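Local structure of putative uncharacterized protein (Rhodobacter sphaeroides 2.4.1, 3FAC) at residues Ala23-Cys28 with Gly35-Thr40; Ala65-Cys70 with Thr77-Arg82; Glu15-Phe20 with Thr40-Asp45; Cys5-Val10 with Arg71-Tyr76. The protein is of unknown function but belongs to the Gfa family, so it probably binds zinc and may act as a carbon-sulfur lyase. All blocks are in the same frame, centred on the assembly; numbering follows the deposited sequence.

Interaction 1: Ala23-Cys28 with Gly35-Thr40; sequences ARRCDC and GAIAAT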
loop_
_atom_site.group_PDB
_atom_site.type_symbol
_atom_site.label_atom_id
_atom_site.label_comp_id
_atom_site.label_asym_id
_atom_site.label_seq_id
_atom_site.Cartn_x
_atom_site.Cartn_y
_atom_site.Cartn_z
ATOM N N ALA A 23 3.854 10.298 -4.765
ATOM C CA ALA A 23 3.015 9.154 -5.113
ATOM C C ALA A 23 3.288 8.753 -6.562
ATOM O O ALA A 23 2.934 9.475 -7.492
ATOM C CB ALA A 23 1.546 9.508 -4.932
ATOM N N ARG A 24 3.919 7.596 -6.745
ATOM C CA ARG A 24 4.256 7.111 -8.081
ATOM C C ARG A 24 3.450 5.872 -8.473
ATOM O O ARG A 24 2.376 5.619 -7.925
ATOM C CB ARG A 24 5.756 6.803 -8.155
ATOM C CG ARG A 24 6.641 7.956 -7.693
ATOM C CD ARG A 24 8.123 7.617 -7.798
ATOM N NE ARG A 24 8.553 7.448 -9.184
ATOM C CZ ARG A 24 9.801 7.175 -9.554
ATOM N NH1 ARG A 24 10.754 7.038 -8.640
ATOM N NH2 ARG A 24 10.098 7.039 -10.841
ATOM N N ARG A 25 3.980 5.097 -9.418
ATOM C CA ARG A 25 3.304 3.894 -9.898
ATOM C C ARG A 25 4.262 2.905 -10.562
ATOM O O ARG A 25 4.583 3.054 -11.739
ATOM C CB ARG A 25 2.220 4.292 -10.903
ATOM C CG ARG A 25 0.792 4.083 -10.435
ATOM C CD ARG A 25 -0.169 4.902 -11.283
ATOM N NE ARG A 25 -1.568 4.542 -11.062
ATOM C CZ ARG A 25 -2.593 5.362 -11.279
ATOM N NH1 ARG A 25 -2.379 6.593 -11.719
ATOM N NH2 ARG A 25 -3.832 4.949 -11.063
ATOM N N CYS A 26 4.718 1.899 -9.818
ATOM C CA CYS A 26 5.619 0.894 -10.380
ATOM C C CYS A 26 4.876 0.241 -11.540
ATOM O O CYS A 26 3.685 -0.047 -11.433
ATOM C CB CYS A 26 5.984 -0.152 -9.312
ATOM S SG CYS A 26 6.888 -1.655 -9.875
ATOM N N ASP A 27 5.566 0.026 -12.653
ATOM C CA ASP A 27 4.925 -0.592 -13.804
ATOM C C ASP A 27 5.506 -1.968 -14.100
ATOM O O ASP A 27 5.385 -2.471 -15.215
ATOM C CB ASP A 27 5.051 0.311 -15.035
ATOM C CG ASP A 27 6.437 0.275 -15.653
ATOM O OD1 ASP A 27 7.436 0.242 -14.900
ATOM O OD2 ASP A 27 6.520 0.295 -16.898
ATOM N N CYS A 28 6.141 -2.575 -13.100
ATOM C CA CYS A 28 6.710 -3.904 -13.275
ATOM C C CYS A 28 5.563 -4.880 -13.551
ATOM O O CYS A 28 4.390 -4.513 -13.436
ATOM C CB CYS A 28 7.483 -4.329 -12.022
ATOM S SG CYS A 28 6.503 -4.454 -10.512
ATOM N N GLY A 35 -2.156 -1.839 -10.080
ATOM C CA GLY A 35 -2.770 -0.626 -10.591
ATOM C C GLY A 35 -2.896 0.518 -9.600
ATOM O O GLY A 35 -3.331 1.615 -9.960
ATOM N N ALA A 36 -2.502 0.279 -8.354
ATOM C CA ALA A 36 -2.606 1.295 -7.316
ATOM C C ALA A 36 -1.503 2.349 -7.327
ATOM O O ALA A 36 -0.450 2.165 -7.930
ATOM C CB ALA A 36 -2.657 0.623 -5.952
ATOM N N ILE A 37 -1.776 3.462 -6.654
ATOM C CA ILE A 37 -0.832 4.566 -6.517
ATOM C C ILE A 37 -0.313 4.465 -5.086
ATOM O O ILE A 37 -1.100 4.474 -4.138
ATOM C CB ILE A 37 -1.529 5.933 -6.710
ATOM C CG1 ILE A 37 -1.987 6.082 -8.163
ATOM C CG2 ILE A 37 -0.587 7.058 -6.340
ATOM C CD1 ILE A 37 -2.728 7.374 -8.460
ATOM N N ALA A 38 1.001 4.361 -4.924
ATOM C CA ALA A 38 1.576 4.232 -3.593
ATOM C C ALA A 38 2.308 5.469 -3.076
ATOM O O ALA A 38 2.617 6.395 -3.829
ATOM C CB ALA A 38 2.511 3.027 -3.556
ATOM N N ALA A 39 2.565 5.460 -1.771
ATOM C CA ALA A 39 3.274 6.526 -1.069
ATOM C C ALA A 39 4.095 5.828 0.012
ATOM O O ALA A 39 3.634 4.854 0.603
ATOM C CB ALA A 39 2.288 7.495 -0.444
ATOM N N THR A 40 5.301 6.320 0.272
ATOM C CA THR A 40 6.188 5.701 1.257
ATOM C C THR A 40 5.810 5.914 2.726
ATOM O O THR A 40 5.016 6.791 3.057
ATOM C CB THR A 40 7.645 6.182 1.047
ATOM O OG1 THR A 40 8.056 5.883 -0.292
ATOM C CG2 THR A 40 8.591 5.487 2.012
#
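Ala23 meets the second segment at both Ile37 and Ala38. Its CB touches Ile37 CG2 at 3.5 Å, while its CA-H points at the Ala38 carbonyl, with Ala23 CA 3.1 Å from Ala38 O. The small methyl suits this buried point, close against Ile37. Arg24 adds a weak, bent backbone hydrogen bond from its N to Ala38 O (3.4 Å, 128° at the hydrogen), and its own side chain leaves the contact, as suits a long charged group on an exposed site. Arg25 covers the most surface on its segment. Its chain, extended from CG to NE, carries the guanidinium across Ile37, whose CG1 lies 3.2 Å above the centre of the flat group. The nearest atoms here are Arg25 CZ and Ile37 CG1, at 3.3 Å. Gly35 O lies at the edge of the same group, in its plane, 3.5 Å from Arg25 NH2. Ile37 suits this place because its two branches part: CG1, anti to the carbonyl carbon (chi1 -68°), serves Arg25, and CG2 serves Ala23. Gly35, with a phi of 88°, lets the chain leave helix 31-34. Beyond Arg25 the first segment runs to Cys26, joined by a disulfide to Cys31 of that helix. Across from the loop, strand 38-42 borders strand 87-91, and Val106 packs on both Arg25 and Ile37.

Interaction 2: Ala65-Cys70 with Thr77-Arg82; sequences AKHWFC and THHQRR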
loop_
_atom_site.group_PDB
_atom_site.type_symbol
_atom_site.label_atom_id
_atom_site.label_comp_id
_atom_site.label_asym_id
_atom_site.label_seq_id
_atom_site.Cartn_x
_atom_site.Cartn_y
_atom_site.Cartn_z
ATOM N N ALA A 65 10.473 -8.219 -1.464
ATOM C CA ALA A 65 9.298 -7.392 -1.249
ATOM C C ALA A 65 8.163 -8.221 -0.662
ATOM O O ALA A 65 7.970 -9.383 -1.026
ATOM C CB ALA A 65 8.861 -6.760 -2.567
ATOM N N LYS A 66 7.420 -7.619 0.258
ATOM C CA LYS A 66 6.296 -8.293 0.890
ATOM C C LYS A 66 5.026 -7.542 0.510
ATOM O O LYS A 66 4.881 -6.360 0.815
ATOM C CB LYS A 66 6.457 -8.302 2.410
ATOM C CG LYS A 66 7.891 -8.468 2.882
ATOM C CD LYS A 66 7.974 -9.348 4.115
ATOM C CE LYS A 66 7.902 -10.816 3.732
ATOM N NZ LYS A 66 9.067 -11.193 2.884
ATOM N N HIS A 67 4.110 -8.234 -0.158
ATOM C CA HIS A 67 2.865 -7.623 -0.594
ATOM C C HIS A 67 1.684 -8.206 0.178
ATOM O O HIS A 67 1.545 -9.421 0.272
ATOM C CB HIS A 67 2.684 -7.867 -2.094
ATOM C CG HIS A 67 3.907 -7.569 -2.905
ATOM N ND1 HIS A 67 4.475 -6.315 -2.965
ATOM C CD2 HIS A 67 4.669 -8.363 -3.694
ATOM C CE1 HIS A 67 5.534 -6.349 -3.756
ATOM N NE2 HIS A 67 5.673 -7.581 -4.212
ATOM N N TRP A 68 0.837 -7.347 0.736
ATOM C CA TRP A 68 -0.326 -7.823 1.478
ATOM C C TRP A 68 -1.611 -7.339 0.827
ATOM O O TRP A 68 -1.654 -6.251 0.252
ATOM C CB TRP A 68 -0.304 -7.329 2.924
ATOM C CG TRP A 68 1.013 -7.463 3.601
ATOM C CD1 TRP A 68 2.061 -6.592 3.530
ATOM C CD2 TRP A 68 1.441 -8.539 4.439
ATOM N NE1 TRP A 68 3.115 -7.058 4.273
ATOM C CE2 TRP A 68 2.763 -8.254 4.840
ATOM C CE3 TRP A 68 0.836 -9.720 4.889
ATOM C CZ2 TRP A 68 3.496 -9.110 5.675
ATOM C CZ3 TRP A 68 1.567 -10.575 5.722
ATOM C CH2 TRP A 68 2.882 -10.263 6.104
ATOM N N PHE A 69 -2.656 -8.155 0.914
ATOM C CA PHE A 69 -3.955 -7.796 0.362
ATOM C C PHE A 69 -5.048 -8.520 1.135
ATOM O O PHE A 69 -4.855 -9.644 1.599
ATOM C CB PHE A 69 -4.019 -8.128 -1.137
ATOM C CG PHE A 69 -4.110 -9.597 -1.446
ATOM C CD1 PHE A 69 -5.323 -10.275 -1.345
ATOM C CD2 PHE A 69 -2.985 -10.301 -1.867
ATOM C CE1 PHE A 69 -5.418 -11.626 -1.660
ATOM C CE2 PHE A 69 -3.069 -11.656 -2.183
ATOM C CZ PHE A 69 -4.290 -12.319 -2.080
ATOM N N CYS A 70 -6.186 -7.856 1.294
ATOM C CA CYS A 70 -7.322 -8.416 2.016
ATOM C C CYS A 70 -7.887 -9.643 1.299
ATOM O O CYS A 70 -8.235 -9.571 0.127
ATOM C CB CYS A 70 -8.401 -7.344 2.159
ATOM S SG CYS A 70 -9.872 -7.893 3.031
ATOM N N THR A 77 -3.548 -3.369 0.446
ATOM C CA THR A 77 -3.373 -2.376 1.504
ATOM C C THR A 77 -1.989 -1.730 1.481
ATOM O O THR A 77 -1.856 -0.526 1.248
ATOM C CB THR A 77 -3.583 -2.999 2.911
ATOM O OG1 THR A 77 -2.730 -4.140 3.061
ATOM C CG2 THR A 77 -5.029 -3.428 3.106
ATOM N N HIS A 78 -0.961 -2.536 1.727
ATOM C CA HIS A 78 0.413 -2.046 1.762
ATOM C C HIS A 78 1.402 -3.162 1.440
ATOM O O HIS A 78 1.021 -4.326 1.326
ATOM C CB HIS A 78 0.730 -1.497 3.154
ATOM C CG HIS A 78 0.713 -2.543 4.227
ATOM N ND1 HIS A 78 -0.426 -3.237 4.573
ATOM C CD2 HIS A 78 1.704 -3.036 5.007
ATOM C CE1 HIS A 78 -0.137 -4.112 5.519
ATOM N NE2 HIS A 78 1.150 -4.011 5.801
ATOM N N HIS A 79 2.675 -2.797 1.307
ATOM C CA HIS A 79 3.725 -3.768 1.022
ATOM C C HIS A 79 5.086 -3.254 1.469
ATOM O O HIS A 79 5.300 -2.049 1.582
ATOM C CB HIS A 79 3.786 -4.083 -0.476
ATOM C CG HIS A 79 4.295 -2.951 -1.312
ATOM N ND1 HIS A 79 3.522 -1.860 -1.640
ATOM C CD2 HIS A 79 5.505 -2.741 -1.883
ATOM C CE1 HIS A 79 4.232 -1.027 -2.380
ATOM N NE2 HIS A 79 5.439 -1.538 -2.542
ATOM N N GLN A 80 6.003 -4.178 1.727
ATOM C CA GLN A 80 7.348 -3.816 2.144
ATOM C C GLN A 80 8.235 -3.786 0.907
ATOM O O GLN A 80 8.672 -4.830 0.424
ATOM C CB GLN A 80 7.889 -4.832 3.151
ATOM C CG GLN A 80 9.298 -4.529 3.636
ATOM C CD GLN A 80 9.811 -5.561 4.623
ATOM O OE1 GLN A 80 9.235 -5.750 5.696
ATOM N NE2 GLN A 80 10.898 -6.237 4.262
ATOM N N ARG A 81 8.484 -2.581 0.399
ATOM C CA ARG A 81 9.309 -2.381 -0.786
ATOM C C ARG A 81 10.502 -3.326 -0.859
ATOM O O ARG A 81 11.020 -3.788 0.164
ATOM C CB ARG A 81 9.821 -0.941 -0.839
ATOM C CG ARG A 81 8.743 0.109 -1.010
ATOM C CD ARG A 81 9.362 1.481 -1.243
ATOM N NE ARG A 81 8.352 2.514 -1.457
ATOM C CZ ARG A 81 7.465 2.505 -2.449
ATOM N NH1 ARG A 81 7.454 1.511 -3.330
ATOM N NH2 ARG A 81 6.588 3.495 -2.563
ATOM N N ARG A 82 10.939 -3.615 -2.081
ATOM C CA ARG A 82 12.070 -4.509 -2.297
ATOM C C ARG A 82 13.363 -3.724 -2.490
ATOM O O ARG A 82 14.458 -4.281 -2.406
ATOM C CB ARG A 82 11.817 -5.409 -3.508
ATOM C CG ARG A 82 13.068 -6.073 -4.061
ATOM C CD ARG A 82 12.799 -7.081 -5.167
ATOM N NE ARG A 82 14.017 -7.440 -5.888
ATOM C CZ ARG A 82 14.546 -6.714 -6.864
ATOM N NH1 ARG A 82 13.966 -5.583 -7.241
ATOM N NH2 ARG A 82 15.657 -7.117 -7.464
#
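Lys66 and Gln80 form a hydrogen-bonded pair and His67 and His79 a non-hydrogen-bonded one, in antiparallel strands whose axes come within 4.5 Å at 167°. Lys66 N donates a hydrogen bond to Gln80 O at 3.1 Å, and further along Trp68 N donates one to His78 O, also at 3.1 Å; the bond from Thr77 N to Trp68 O is weak. Trp68 and His78 stack across the strands. The five-membered ring of Trp68 and the imidazole make an offset stack, centroids 4.5 Å apart and planes at 15°, with Trp68 CD1 over one face of the histidine. His78 has its CG between backbone N and carbonyl carbon (chi1 65°), and its ND1 shares a hydrogen bond with Thr77 OG1 at 2.9 Å, which would help to set the ring's rotation. The face of the sheet with His67 and His79 is different: the side chains run side by side, their rings set obliquely, and His67 ND1 meets His79 CB edge-on at 3.4 Å. His79 ND1 is held by Tyr76 OH. On the face with Lys66 and Gln80, the aliphatic parts run side by side, Lys66 CG 3.6 Å from Gln80 CB, a good use of long, partly exposed chains. This beta hairpin occupies the inner part of an antiparallel sheet, with strand 55-58 flanking 66-70 and strand 87-91 flanking 76-80.

Interaction 3: Glu15-Phe20 with Thr40-Asp45; sequences ELLNGF and TARLSD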
loop_
_atom_site.group_PDB
_atom_site.type_symbol
_atom_site.label_atom_id
_atom_site.label_comp_id
_atom_site.label_asym_id
_atom_site.label_seq_id
_atom_site.Cartn_x
_atom_site.Cartn_y
_atom_site.Cartn_z
ATOM N N GLU A 15 1.691 6.739 9.042
ATOM C CA GLU A 15 2.174 8.108 8.908
ATOM C C GLU A 15 3.041 8.136 7.657
ATOM O O GLU A 15 4.049 7.432 7.584
ATOM C CB GLU A 15 3.021 8.505 10.119
ATOM C CG GLU A 15 2.283 8.494 11.448
ATOM C CD GLU A 15 1.124 9.472 11.485
ATOM O OE1 GLU A 15 1.335 10.651 11.126
ATOM O OE2 GLU A 15 0.005 9.065 11.877
ATOM N N LEU A 16 2.648 8.939 6.674
ATOM C CA LEU A 16 3.397 9.031 5.427
ATOM C C LEU A 16 4.711 9.769 5.601
ATOM O O LEU A 16 4.766 10.812 6.246
ATOM C CB LEU A 16 2.565 9.736 4.355
ATOM C CG LEU A 16 1.204 9.119 4.038
ATOM C CD1 LEU A 16 0.518 9.957 2.971
ATOM C CD2 LEU A 16 1.378 7.678 3.574
ATOM N N LEU A 17 5.767 9.225 5.008
ATOM C CA LEU A 17 7.084 9.833 5.089
ATOM C C LEU A 17 7.087 11.254 4.542
ATOM O O LEU A 17 7.416 12.198 5.256
ATOM C CB LEU A 17 8.102 9.000 4.310
ATOM C CG LEU A 17 9.500 9.615 4.191
ATOM C CD1 LEU A 17 10.112 9.789 5.575
ATOM C CD2 LEU A 17 10.375 8.723 3.326
ATOM N N ASN A 18 6.724 11.401 3.274
ATOM C CA ASN A 18 6.710 12.713 2.643
ATOM C C ASN A 18 5.391 12.966 1.929
ATOM O O ASN A 18 5.362 13.243 0.731
ATOM C CB ASN A 18 7.873 12.826 1.653
ATOM C CG ASN A 18 8.113 14.253 1.192
ATOM O OD1 ASN A 18 8.330 15.148 2.009
ATOM N ND2 ASN A 18 8.082 14.470 -0.119
ATOM N N GLY A 19 4.300 12.865 2.677
ATOM C CA GLY A 19 2.983 13.085 2.112
ATOM C C GLY A 19 2.732 12.349 0.812
ATOM O O GLY A 19 3.223 11.239 0.599
ATOM N N PHE A 20 1.964 12.985 -0.065
ATOM C CA PHE A 20 1.612 12.419 -1.362
ATOM C C PHE A 20 2.503 12.995 -2.450
ATOM O O PHE A 20 2.413 12.605 -3.613
ATOM C CB PHE A 20 0.153 12.741 -1.674
ATOM C CG PHE A 20 -0.798 12.315 -0.596
ATOM C CD1 PHE A 20 -1.243 11.000 -0.523
ATOM C CD2 PHE A 20 -1.223 13.223 0.364
ATOM C CE1 PHE A 20 -2.098 10.594 0.493
ATOM C CE2 PHE A 20 -2.077 12.827 1.386
ATOM C CZ PHE A 20 -2.516 11.508 1.449
ATOM N N THR A 40 5.301 6.320 0.272
ATOM C CA THR A 40 6.188 5.701 1.257
ATOM C C THR A 40 5.810 5.914 2.726
ATOM O O THR A 40 5.016 6.791 3.057
ATOM C CB THR A 40 7.645 6.182 1.047
ATOM O OG1 THR A 40 8.056 5.883 -0.292
ATOM C CG2 THR A 40 8.591 5.487 2.012
ATOM N N ALA A 41 6.390 5.088 3.598
ATOM C CA ALA A 41 6.167 5.162 5.039
ATOM C C ALA A 41 7.207 4.320 5.787
ATOM O O ALA A 41 7.409 3.150 5.470
ATOM C CB ALA A 41 4.764 4.679 5.376
ATOM N N ARG A 42 7.868 4.919 6.775
ATOM C CA ARG A 42 8.876 4.208 7.559
ATOM C C ARG A 42 8.245 2.993 8.235
ATOM O O ARG A 42 7.059 3.009 8.564
ATOM C CB ARG A 42 9.463 5.124 8.637
ATOM C CG ARG A 42 10.091 6.410 8.125
ATOM C CD ARG A 42 10.498 7.305 9.289
ATOM N NE ARG A 42 11.035 8.592 8.853
ATOM C CZ ARG A 42 12.202 8.750 8.233
ATOM N NH1 ARG A 42 12.968 7.698 7.972
ATOM N NH2 ARG A 42 12.605 9.964 7.874
ATOM N N LEU A 43 9.041 1.947 8.445
ATOM C CA LEU A 43 8.557 0.729 9.094
ATOM C C LEU A 43 7.887 1.034 10.425
ATOM O O LEU A 43 6.848 0.461 10.756
ATOM C CB LEU A 43 9.709 -0.245 9.350
ATOM C CG LEU A 43 10.311 -1.036 8.190
ATOM C CD1 LEU A 43 11.401 -1.954 8.729
ATOM C CD2 LEU A 43 9.227 -1.850 7.495
ATOM N N SER A 44 8.495 1.934 11.191
ATOM C CA SER A 44 7.964 2.311 12.494
ATOM C C SER A 44 6.810 3.311 12.412
ATOM O O SER A 44 6.372 3.841 13.433
ATOM C CB SER A 44 9.088 2.872 13.371
ATOM O OG SER A 44 9.835 3.856 12.679
ATOM N N ASP A 45 6.316 3.569 11.203
ATOM C CA ASP A 45 5.201 4.494 11.036
ATOM C C ASP A 45 3.913 3.790 10.611
ATOM O O ASP A 45 2.874 4.430 10.464
ATOM C CB ASP A 45 5.542 5.586 10.016
ATOM C CG ASP A 45 6.571 6.576 10.537
ATOM O OD1 ASP A 45 6.412 7.058 11.678
ATOM O OD2 ASP A 45 7.533 6.881 9.800
HETATM O O HOH W 1 6.530 7.460 7.650
#
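Glu15 and Asp45 hold the firm side of this contact by their backbones, Glu15 N donating to Asp45 O at 3.0 Å. Asp45 CB lies 3.4 Å from Glu15 O. A second bond, straight at 165°, runs from Leu17 N to Thr40 O at 3.2 Å. The buried methyl of Ala41 fits between these bonds, its CB 3.6 Å from Glu15 O; a small residue suits this buried spot. Glu15 follows strand 11-14 and Asp45 precedes its antiparallel partner 46-50, whereas Thr40 belongs to strand 38-42 of the five-stranded sheet, so the contact spans the junction of the two sheets. The chain gets from one to the other by a type I beta turn over Leu43 and Ser44, closed by Asp45 N and Arg42 O. A water accepts a hydrogen bond from Arg42 N at 3.0 Å and also bridges Glu15 O and Asp45 OD2, although those two links are unusually short and its place is therefore doubtful. The outer side is looser and open to solvent. There Leu17, with CG anti to the backbone N (chi1 174°), sets CD2 alongside the Thr40 methyl, while its CD1 rests on one face of the Arg42 guanidinium, toward the rim and 3.4 Å from Arg42 NH2, without competing for the N-H donors. The carboxylate of Glu15 leads away from the contact.

Interaction 4: Cys5-Val10 with Arg71-Tyr76; sequences CHCGAV and RTCGIY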
loop_
_atom_site.group_PDB
_atom_site.type_symbol
_atom_site.label_atom_id
_atom_site.label_comp_id
_atom_site.label_asym_id
_atom_site.label_seq_id
_atom_site.Cartn_x
_atom_site.Cartn_y
_atom_site.Cartn_z
ATOM N N CYS A 5 -9.440 -1.431 3.977
ATOM C CA CYS A 5 -9.763 -2.091 2.719
ATOM C C CYS A 5 -11.257 -1.876 2.485
ATOM O O CYS A 5 -11.936 -1.264 3.311
ATOM C CB CYS A 5 -9.434 -3.589 2.779
ATOM S SG CYS A 5 -10.508 -4.605 3.839
ATOM N N HIS A 6 -11.775 -2.371 1.369
ATOM C CA HIS A 6 -13.188 -2.184 1.082
ATOM C C HIS A 6 -14.076 -2.967 2.040
ATOM O O HIS A 6 -14.961 -2.389 2.671
ATOM C CB HIS A 6 -13.507 -2.583 -0.351
ATOM C CG HIS A 6 -14.884 -2.192 -0.772
ATOM N ND1 HIS A 6 -15.289 -0.877 -0.837
ATOM C CD2 HIS A 6 -15.965 -2.938 -1.092
ATOM C CE1 HIS A 6 -16.564 -0.828 -1.180
ATOM N NE2 HIS A 6 -16.998 -2.066 -1.340
ATOM N N CYS A 7 -13.845 -4.275 2.140
ATOM C CA CYS A 7 -14.607 -5.141 3.048
ATOM C C CYS A 7 -14.674 -4.499 4.429
ATOM O O CYS A 7 -15.635 -4.701 5.179
ATOM C CB CYS A 7 -13.935 -6.524 3.172
ATOM S SG CYS A 7 -12.092 -6.498 3.193
ATOM N N GLY A 8 -13.645 -3.720 4.753
ATOM C CA GLY A 8 -13.585 -3.064 6.045
ATOM C C GLY A 8 -12.959 -3.985 7.076
ATOM O O GLY A 8 -12.829 -3.631 8.248
ATOM N N ALA A 9 -12.568 -5.174 6.627
ATOM C CA ALA A 9 -11.948 -6.166 7.499
ATOM C C ALA A 9 -10.579 -5.713 7.999
ATOM O O ALA A 9 -10.190 -6.010 9.125
ATOM C CB ALA A 9 -11.809 -7.499 6.755
ATOM N N VAL A 10 -9.852 -4.986 7.158
ATOM C CA VAL A 10 -8.515 -4.535 7.521
ATOM C C VAL A 10 -8.418 -3.029 7.770
ATOM O O VAL A 10 -8.955 -2.223 7.008
ATOM C CB VAL A 10 -7.502 -4.901 6.414
ATOM C CG1 VAL A 10 -6.092 -4.766 6.939
ATOM C CG2 VAL A 10 -7.760 -6.309 5.906
ATOM N N ARG A 71 -7.986 -10.766 2.005
ATOM C CA ARG A 71 -8.490 -12.007 1.407
ATOM C C ARG A 71 -9.966 -11.950 1.017
ATOM O O ARG A 71 -10.427 -12.747 0.200
ATOM C CB ARG A 71 -8.270 -13.188 2.365
ATOM C CG ARG A 71 -9.118 -13.122 3.626
ATOM C CD ARG A 71 -8.615 -14.062 4.720
ATOM N NE ARG A 71 -8.752 -15.471 4.363
ATOM C CZ ARG A 71 -9.911 -16.118 4.257
ATOM N NH1 ARG A 71 -11.058 -15.486 4.484
ATOM N NH2 ARG A 71 -9.924 -17.403 3.922
ATOM N N THR A 72 -10.703 -11.004 1.590
ATOM C CA THR A 72 -12.129 -10.886 1.309
ATOM C C THR A 72 -12.453 -9.996 0.114
ATOM O O THR A 72 -13.092 -10.446 -0.839
ATOM C CB THR A 72 -12.895 -10.361 2.544
ATOM O OG1 THR A 72 -12.614 -11.203 3.666
ATOM C CG2 THR A 72 -14.393 -10.377 2.297
ATOM N N CYS A 73 -12.023 -8.737 0.166
ATOM C CA CYS A 73 -12.299 -7.810 -0.921
ATOM C C CYS A 73 -11.166 -7.748 -1.949
ATOM O O CYS A 73 -11.297 -7.118 -3.003
ATOM C CB CYS A 73 -12.600 -6.416 -0.354
ATOM S SG CYS A 73 -11.384 -5.776 0.821
ATOM N N GLY A 74 -10.057 -8.408 -1.642
ATOM C CA GLY A 74 -8.929 -8.431 -2.559
ATOM C C GLY A 74 -8.188 -7.117 -2.702
ATOM O O GLY A 74 -7.310 -6.994 -3.555
ATOM N N ILE A 75 -8.520 -6.136 -1.865
ATOM C CA ILE A 75 -7.876 -4.826 -1.935
ATOM C C ILE A 75 -6.462 -4.773 -1.363
ATOM O O ILE A 75 -6.220 -5.144 -0.215
ATOM C CB ILE A 75 -8.723 -3.752 -1.223
ATOM C CG1 ILE A 75 -10.083 -3.619 -1.915
ATOM C CG2 ILE A 75 -7.972 -2.423 -1.205
ATOM C CD1 ILE A 75 -9.996 -3.274 -3.402
ATOM N N TYR A 76 -5.533 -4.301 -2.181
ATOM C CA TYR A 76 -4.136 -4.163 -1.782
ATOM C C TYR A 76 -3.991 -3.030 -0.760
ATOM O O TYR A 76 -4.276 -1.873 -1.064
ATOM C CB TYR A 76 -3.292 -3.872 -3.031
ATOM C CG TYR A 76 -2.093 -2.974 -2.817
ATOM C CD1 TYR A 76 -1.018 -3.379 -2.020
ATOM C CD2 TYR A 76 -2.010 -1.738 -3.461
ATOM C CE1 TYR A 76 0.114 -2.574 -1.876
ATOM C CE2 TYR A 76 -0.886 -0.926 -3.325
ATOM C CZ TYR A 76 0.173 -1.350 -2.535
ATOM O OH TYR A 76 1.299 -0.558 -2.426
#
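Cys73 pushes its side chain into the turn formed by Cys5, His6 and Cys7, and following it outward describes most of the contact. Its CB, the first atom, lies 3.9 Å from His6 CB and 3.5 Å from Cys7 N. With chi1 at 51°, the sulfur sits between backbone N and carbonyl carbon, and this brings it under the turn, where Cys73 SG is 3.2 Å from Cys7 N. At the tip it is surrounded by sulfurs: Cys73 SG stands 3.4 Å from Cys5 SG and 2.6 Å from Cys7 SG. The latter value is too long for a normal disulfide and too short for an ordinary nonbonded contact; Cys7-Cys73 and Cys5-Cys7 disulfides have both been seen for this protein, but the exact bonding state of the whole cluster is doubtful here. Either side of this cluster, carbon packs on carbon. Ile75 lays CG1 against His6 CB (3.9 Å) and CB against Cys5 CB (4.1 Å), a branched apolar chain that can touch both residues. Thr72 CG2 touches Cys7 CB at 4.0 Å, while Thr72 OG1 turns to Asn54. Gly8 and Gly74, each just after a cysteine, have positive phi (86° and 70°) that lets the backbone curl around the sulfurs. Cys70, from the end of strand 66-70, completes a group of four. Paired Cys-X-Cys-Gly and Cys-X-X-Cys-Gly turns with converging sulfurs are consistent with the structural zinc site of Gfa-family proteins, in which two such loops clamp one metal.

From the N terminus, the turn after strand 2-4 is the first half of interaction 4, whose other half arrives only at residues 71-76, so this contact encloses the longest stretch of chain. Within that stretch interaction 3 brings the loop after strand 11-14 to residues 40-45, and interaction 1 lies within interaction 3 in turn, the two sharing Thr40 at strand 38-42. Interaction 2, a hairpin, opens after both have closed; its segments alternate with those of interaction 4, and Cys70 brings its sulfur to Cys5 and Cys7. Arg81 packs on Thr40, joining interaction 2 to strand 38-42. Interactions 3 and 4 lie on opposite sides of the chain's centre, about 21 Å apart between centres.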